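Local coordinates for hypothetical protein (Leishmania major, PDB 3LJN) that is of unknown function but is built of ankyrin repeats, which in other proteins commonly mediate protein-protein recognition, at residues L81-M93 / E115-N127. Numbering follows the deposited sequence.
Sequences LWHGQKPIHLAVM and ESLLNECDEREVN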
loop_
_atom_site.group_PDB
_atom_site.type_symbol
_atom_site.label_atom_id
_atom_site.label_comp_id
_atom_site.label_asym_id
_atom_site.label_seq_id
_atom_site.Cartn_x
_atom_site.Cartn_y
_atom_site.Cartn_z
ATOM N N LEU A 81 1.795 0.439 22.199
ATOM C CA LEU A 81 2.551 -0.296 21.210
ATOM C C LEU A 81 3.488 -1.236 21.946
ATOM O O LEU A 81 3.993 -0.898 23.010
ATOM C CB LEU A 81 3.338 0.686 20.345
ATOM C CG LEU A 81 2.462 1.602 19.488
ATOM C CD1 LEU A 81 3.055 2.996 19.387
ATOM C CD2 LEU A 81 2.222 0.995 18.111
ATOM N N TRP A 82 3.705 -2.420 21.390
ATOM C CA TRP A 82 4.617 -3.377 21.980
ATOM C C TRP A 82 5.685 -3.693 20.955
ATOM O O TRP A 82 5.395 -4.223 19.887
ATOM C CB TRP A 82 3.865 -4.633 22.409
ATOM C CG TRP A 82 4.722 -5.645 23.071
ATOM C CD1 TRP A 82 5.814 -5.409 23.851
ATOM C CD2 TRP A 82 4.559 -7.063 23.031
ATOM N NE1 TRP A 82 6.359 -6.594 24.280
ATOM C CE2 TRP A 82 5.599 -7.627 23.799
ATOM C CE3 TRP A 82 3.638 -7.915 22.412
ATOM C CZ2 TRP A 82 5.744 -9.005 23.972
ATOM C CZ3 TRP A 82 3.775 -9.293 22.596
ATOM C CH2 TRP A 82 4.825 -9.821 23.362
ATOM N N HIS A 83 6.927 -3.354 21.284
ATOM C CA HIS A 83 7.999 -3.354 20.307
ATOM C C HIS A 83 7.469 -2.664 19.047
ATOM O O HIS A 83 7.652 -3.148 17.944
ATOM C CB HIS A 83 8.467 -4.787 20.003
ATOM C CG HIS A 83 8.974 -5.541 21.201
ATOM N ND1 HIS A 83 9.861 -4.998 22.108
ATOM C CD2 HIS A 83 8.744 -6.812 21.618
ATOM C CE1 HIS A 83 10.141 -5.893 23.040
ATOM N NE2 HIS A 83 9.476 -7.002 22.766
ATOM N N GLY A 84 6.770 -1.548 19.231
ATOM C CA GLY A 84 6.295 -0.735 18.115
ATOM C C GLY A 84 5.051 -1.232 17.416
ATOM O O GLY A 84 4.657 -0.689 16.407
ATOM N N GLN A 85 4.401 -2.243 17.958
ATOM C CA GLN A 85 3.292 -2.864 17.243
ATOM C C GLN A 85 1.979 -2.894 18.004
ATOM O O GLN A 85 1.942 -2.896 19.232
ATOM C CB GLN A 85 3.686 -4.273 16.811
ATOM C CG GLN A 85 4.809 -4.257 15.775
ATOM C CD GLN A 85 5.095 -5.628 15.230
ATOM O OE1 GLN A 85 5.404 -6.553 15.997
ATOM N NE2 GLN A 85 4.986 -5.784 13.896
ATOM N N LYS A 86 0.907 -2.925 17.227
ATOM C CA LYS A 86 -0.446 -2.947 17.715
ATOM C C LYS A 86 -0.969 -4.348 17.437
ATOM O O LYS A 86 -0.504 -4.984 16.508
ATOM C CB LYS A 86 -1.250 -1.933 16.918
ATOM C CG LYS A 86 -2.146 -1.061 17.738
ATOM C CD LYS A 86 -1.357 0.008 18.444
ATOM C CE LYS A 86 -2.288 1.048 19.025
ATOM N NZ LYS A 86 -3.354 1.444 18.032
ATOM N N PRO A 87 -1.959 -4.830 18.206
ATOM C CA PRO A 87 -2.415 -6.227 18.094
ATOM C C PRO A 87 -2.815 -6.735 16.704
ATOM O O PRO A 87 -2.685 -7.931 16.440
ATOM C CB PRO A 87 -3.614 -6.260 19.021
ATOM C CG PRO A 87 -3.282 -5.218 20.059
ATOM C CD PRO A 87 -2.718 -4.114 19.249
ATOM N N ILE A 88 -3.292 -5.862 15.823
ATOM C CA ILE A 88 -3.540 -6.281 14.444
ATOM C C ILE A 88 -2.234 -6.708 13.765
ATOM O O ILE A 88 -2.204 -7.722 13.065
ATOM C CB ILE A 88 -4.225 -5.179 13.594
ATOM C CG1 ILE A 88 -4.386 -5.624 12.127
ATOM C CG2 ILE A 88 -3.429 -3.852 13.634
ATOM C CD1 ILE A 88 -4.923 -7.029 11.938
ATOM N N HIS A 89 -1.163 -5.937 13.958
ATOM C CA HIS A 89 0.083 -6.187 13.259
ATOM C C HIS A 89 0.635 -7.546 13.620
ATOM O O HIS A 89 1.203 -8.224 12.762
ATOM C CB HIS A 89 1.133 -5.150 13.623
ATOM C CG HIS A 89 0.820 -3.764 13.155
ATOM N ND1 HIS A 89 0.537 -2.733 14.026
ATOM C CD2 HIS A 89 0.783 -3.228 11.912
ATOM C CE1 HIS A 89 0.324 -1.625 13.340
ATOM N NE2 HIS A 89 0.462 -1.899 12.054
ATOM N N LEU A 90 0.504 -7.929 14.892
ATOM C CA LEU A 90 1.016 -9.224 15.361
ATOM C C LEU A 90 0.173 -10.383 14.875
ATOM O O LEU A 90 0.675 -11.492 14.709
ATOM C CB LEU A 90 1.052 -9.297 16.879
ATOM C CG LEU A 90 1.880 -8.289 17.655
ATOM C CD1 LEU A 90 1.408 -8.322 19.103
ATOM C CD2 LEU A 90 3.364 -8.579 17.559
ATOM N N ALA A 91 -1.116 -10.134 14.688
ATOM C CA ALA A 91 -2.015 -11.152 14.158
ATOM C C ALA A 91 -1.655 -11.502 12.717
ATOM O O ALA A 91 -1.790 -12.652 12.296
ATOM C CB ALA A 91 -3.455 -10.678 14.240
ATOM N N VAL A 92 -1.187 -10.503 11.975
ATOM C CA VAL A 92 -0.933 -10.660 10.557
ATOM C C VAL A 92 0.330 -11.458 10.343
ATOM O O VAL A 92 0.342 -12.403 9.569
ATOM C CB VAL A 92 -0.802 -9.312 9.865
ATOM C CG1 VAL A 92 -0.424 -9.513 8.410
ATOM C CG2 VAL A 92 -2.093 -8.529 9.990
HETATM N N MSE A 93 1.389 -11.080 11.042
HETATM C CA MSE A 93 2.651 -11.819 10.965
HETATM C C MSE A 93 2.531 -13.263 11.472
HETATM O O MSE A 93 3.317 -14.107 11.068
HETATM C CB MSE A 93 3.775 -11.074 11.707
HETATM C CG MSE A 93 4.615 -10.167 10.798
HETATM SE SE MSE A 93 4.984 -8.368 11.568
HETATM C CE MSE A 93 5.322 -8.909 13.456
ATOM N N GLU A 115 -11.834 -0.472 8.205
ATOM C CA GLU A 115 -10.901 0.421 7.531
ATOM C C GLU A 115 -10.054 1.118 8.568
ATOM O O GLU A 115 -8.834 1.007 8.546
ATOM C CB GLU A 115 -11.624 1.462 6.685
ATOM C CG GLU A 115 -12.444 0.888 5.541
ATOM C CD GLU A 115 -13.940 1.077 5.735
ATOM O OE1 GLU A 115 -14.566 1.675 4.827
ATOM O OE2 GLU A 115 -14.474 0.647 6.791
ATOM N N SER A 116 -10.703 1.820 9.490
ATOM C CA SER A 116 -9.991 2.499 10.576
ATOM C C SER A 116 -8.984 1.553 11.258
ATOM O O SER A 116 -7.811 1.894 11.396
ATOM C CB SER A 116 -10.986 3.085 11.592
ATOM O OG SER A 116 -10.330 3.541 12.763
ATOM N N LEU A 117 -9.440 0.360 11.637
ATOM C CA LEU A 117 -8.602 -0.612 12.337
ATOM C C LEU A 117 -7.503 -1.196 11.465
ATOM O O LEU A 117 -6.328 -1.158 11.840
ATOM C CB LEU A 117 -9.451 -1.769 12.874
ATOM C CG LEU A 117 -8.747 -2.769 13.793
ATOM C CD1 LEU A 117 -8.354 -2.079 15.083
ATOM C CD2 LEU A 117 -9.646 -3.964 14.074
ATOM N N LEU A 118 -7.882 -1.749 10.313
ATOM C CA LEU A 118 -6.931 -2.473 9.465
ATOM C C LEU A 118 -5.859 -1.592 8.800
ATOM O O LEU A 118 -4.858 -2.106 8.326
ATOM C CB LEU A 118 -7.663 -3.298 8.398
ATOM C CG LEU A 118 -8.359 -4.590 8.825
ATOM C CD1 LEU A 118 -8.968 -5.262 7.620
ATOM C CD2 LEU A 118 -7.395 -5.533 9.484
ATOM N N ASN A 119 -6.048 -0.281 8.764
ATOM C CA ASN A 119 -5.082 0.596 8.104
ATOM C C ASN A 119 -4.161 1.350 9.069
ATOM O O ASN A 119 -3.483 2.291 8.663
ATOM C CB ASN A 119 -5.814 1.575 7.179
ATOM C CG ASN A 119 -6.644 0.864 6.118
ATOM O OD1 ASN A 119 -6.226 -0.159 5.581
ATOM N ND2 ASN A 119 -7.823 1.406 5.813
ATOM N N GLU A 120 -4.133 0.918 10.331
ATOM C CA GLU A 120 -3.213 1.463 11.341
ATOM C C GLU A 120 -1.760 1.272 10.935
ATOM O O GLU A 120 -1.401 0.275 10.301
ATOM C CB GLU A 120 -3.408 0.774 12.696
ATOM C CG GLU A 120 -4.601 1.272 13.511
ATOM C CD GLU A 120 -4.273 2.430 14.460
ATOM O OE1 GLU A 120 -5.234 3.005 15.035
ATOM O OE2 GLU A 120 -3.073 2.758 14.646
ATOM N N CYS A 121 -0.919 2.215 11.342
ATOM C CA CYS A 121 0.502 2.155 11.047
ATOM C C CYS A 121 1.320 1.819 12.301
ATOM O O CYS A 121 1.075 2.363 13.377
ATOM C CB CYS A 121 0.946 3.489 10.465
ATOM S SG CYS A 121 2.096 3.299 9.134
ATOM N N ASP A 122 2.288 0.918 12.164
ATOM C CA ASP A 122 3.190 0.621 13.278
ATOM C C ASP A 122 4.225 1.732 13.386
ATOM O O ASP A 122 4.222 2.669 12.586
ATOM C CB ASP A 122 3.823 -0.786 13.169
ATOM C CG ASP A 122 4.855 -0.913 12.054
ATOM O OD1 ASP A 122 5.486 0.095 11.692
ATOM O OD2 ASP A 122 5.054 -2.052 11.554
ATOM N N GLU A 123 5.076 1.657 14.398
ATOM C CA GLU A 123 6.110 2.659 14.589
ATOM C C GLU A 123 7.419 1.898 14.798
ATOM O O GLU A 123 8.087 2.041 15.807
ATOM C CB GLU A 123 5.748 3.603 15.752
ATOM C CG GLU A 123 4.229 3.905 15.869
ATOM C CD GLU A 123 3.882 5.343 16.306
ATOM O OE1 GLU A 123 4.598 5.925 17.160
ATOM O OE2 GLU A 123 2.864 5.880 15.797
ATOM N N ARG A 124 7.765 1.085 13.804
ATOM C CA ARG A 124 8.859 0.125 13.893
ATOM C C ARG A 124 9.906 0.373 12.799
ATOM O O ARG A 124 9.661 0.069 11.633
ATOM C CB ARG A 124 8.282 -1.289 13.763
ATOM C CG ARG A 124 9.247 -2.406 14.079
ATOM C CD ARG A 124 8.661 -3.777 13.738
ATOM N NE ARG A 124 9.218 -4.837 14.591
ATOM C CZ ARG A 124 8.905 -6.134 14.517
ATOM N NH1 ARG A 124 8.035 -6.576 13.608
ATOM N NH2 ARG A 124 9.469 -6.999 15.358
ATOM N N GLU A 125 11.070 0.913 13.178
ATOM C CA GLU A 125 12.154 1.194 12.215
ATOM C C GLU A 125 12.819 -0.097 11.721
ATOM O O GLU A 125 13.087 -0.998 12.506
ATOM C CB GLU A 125 13.194 2.140 12.819
ATOM N N VAL A 126 13.078 -0.188 10.420
ATOM C CA VAL A 126 13.582 -1.434 9.818
ATOM C C VAL A 126 14.640 -1.177 8.727
ATOM O O VAL A 126 14.757 -0.065 8.230
ATOM C CB VAL A 126 12.388 -2.285 9.286
ATOM C CG1 VAL A 126 12.709 -2.964 7.955
ATOM C CG2 VAL A 126 11.963 -3.305 10.334
ATOM N N ASN A 127 15.430 -2.196 8.396
ATOM C CA ASN A 127 16.447 -2.079 7.345
ATOM C C ASN A 127 16.561 -3.340 6.490
ATOM O O ASN A 127 17.629 -3.693 5.998
ATOM C CB ASN A 127 17.790 -1.729 7.977
ATOM C CG ASN A 127 17.792 -0.350 8.581
ATOM O OD1 ASN A 127 17.893 -0.193 9.800
ATOM N ND2 ASN A 127 17.641 0.663 7.732
#
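Glu123 N donates a nearly straight hydrogen bond to Gly84 O (3.1 Å, 175° at the hydrogen). Next to it, Asp122 CB sits over one face of the His89 ring, 3.8 Å from the centroid, in a CH-pi contact. The ring's NE2 makes a weak hydrogen bond to Glu120 O at 3.4 Å. Its ND1 accepts a hydrogen bond from Lys86 N in the ring plane, which fixes the ring's rotation at the start of helix 87-93. The Arg124 chain is extended from CG to NE and carries its guanidinium beside the Gln85 amide, whose OE1 lies over one guanidinium face; the two planes are 41° apart. Lys86 NZ and Glu120 OE2 form a long salt bridge of 3.6 Å. Ile88 CD1 meets Leu118 CD2 at 3.8 Å, an apolar contact.

Asp122 CG lies between its backbone N and carbonyl carbon (chi1 71°). From there OD1 accepts a hydrogen bond from Arg124 N in an Asx turn, and OD2 accepts one from Trp144 NE1. Glu123 has its salt bridge with Lys171. The type I' turn from Trp82 to Gln85 presents Gly84 O. Such a hairpin-loop contact, with a TPLHLA-like histidine (here KPIHLA) tied to neighbouring backbone, is characteristic of stacked ankyrin repeats.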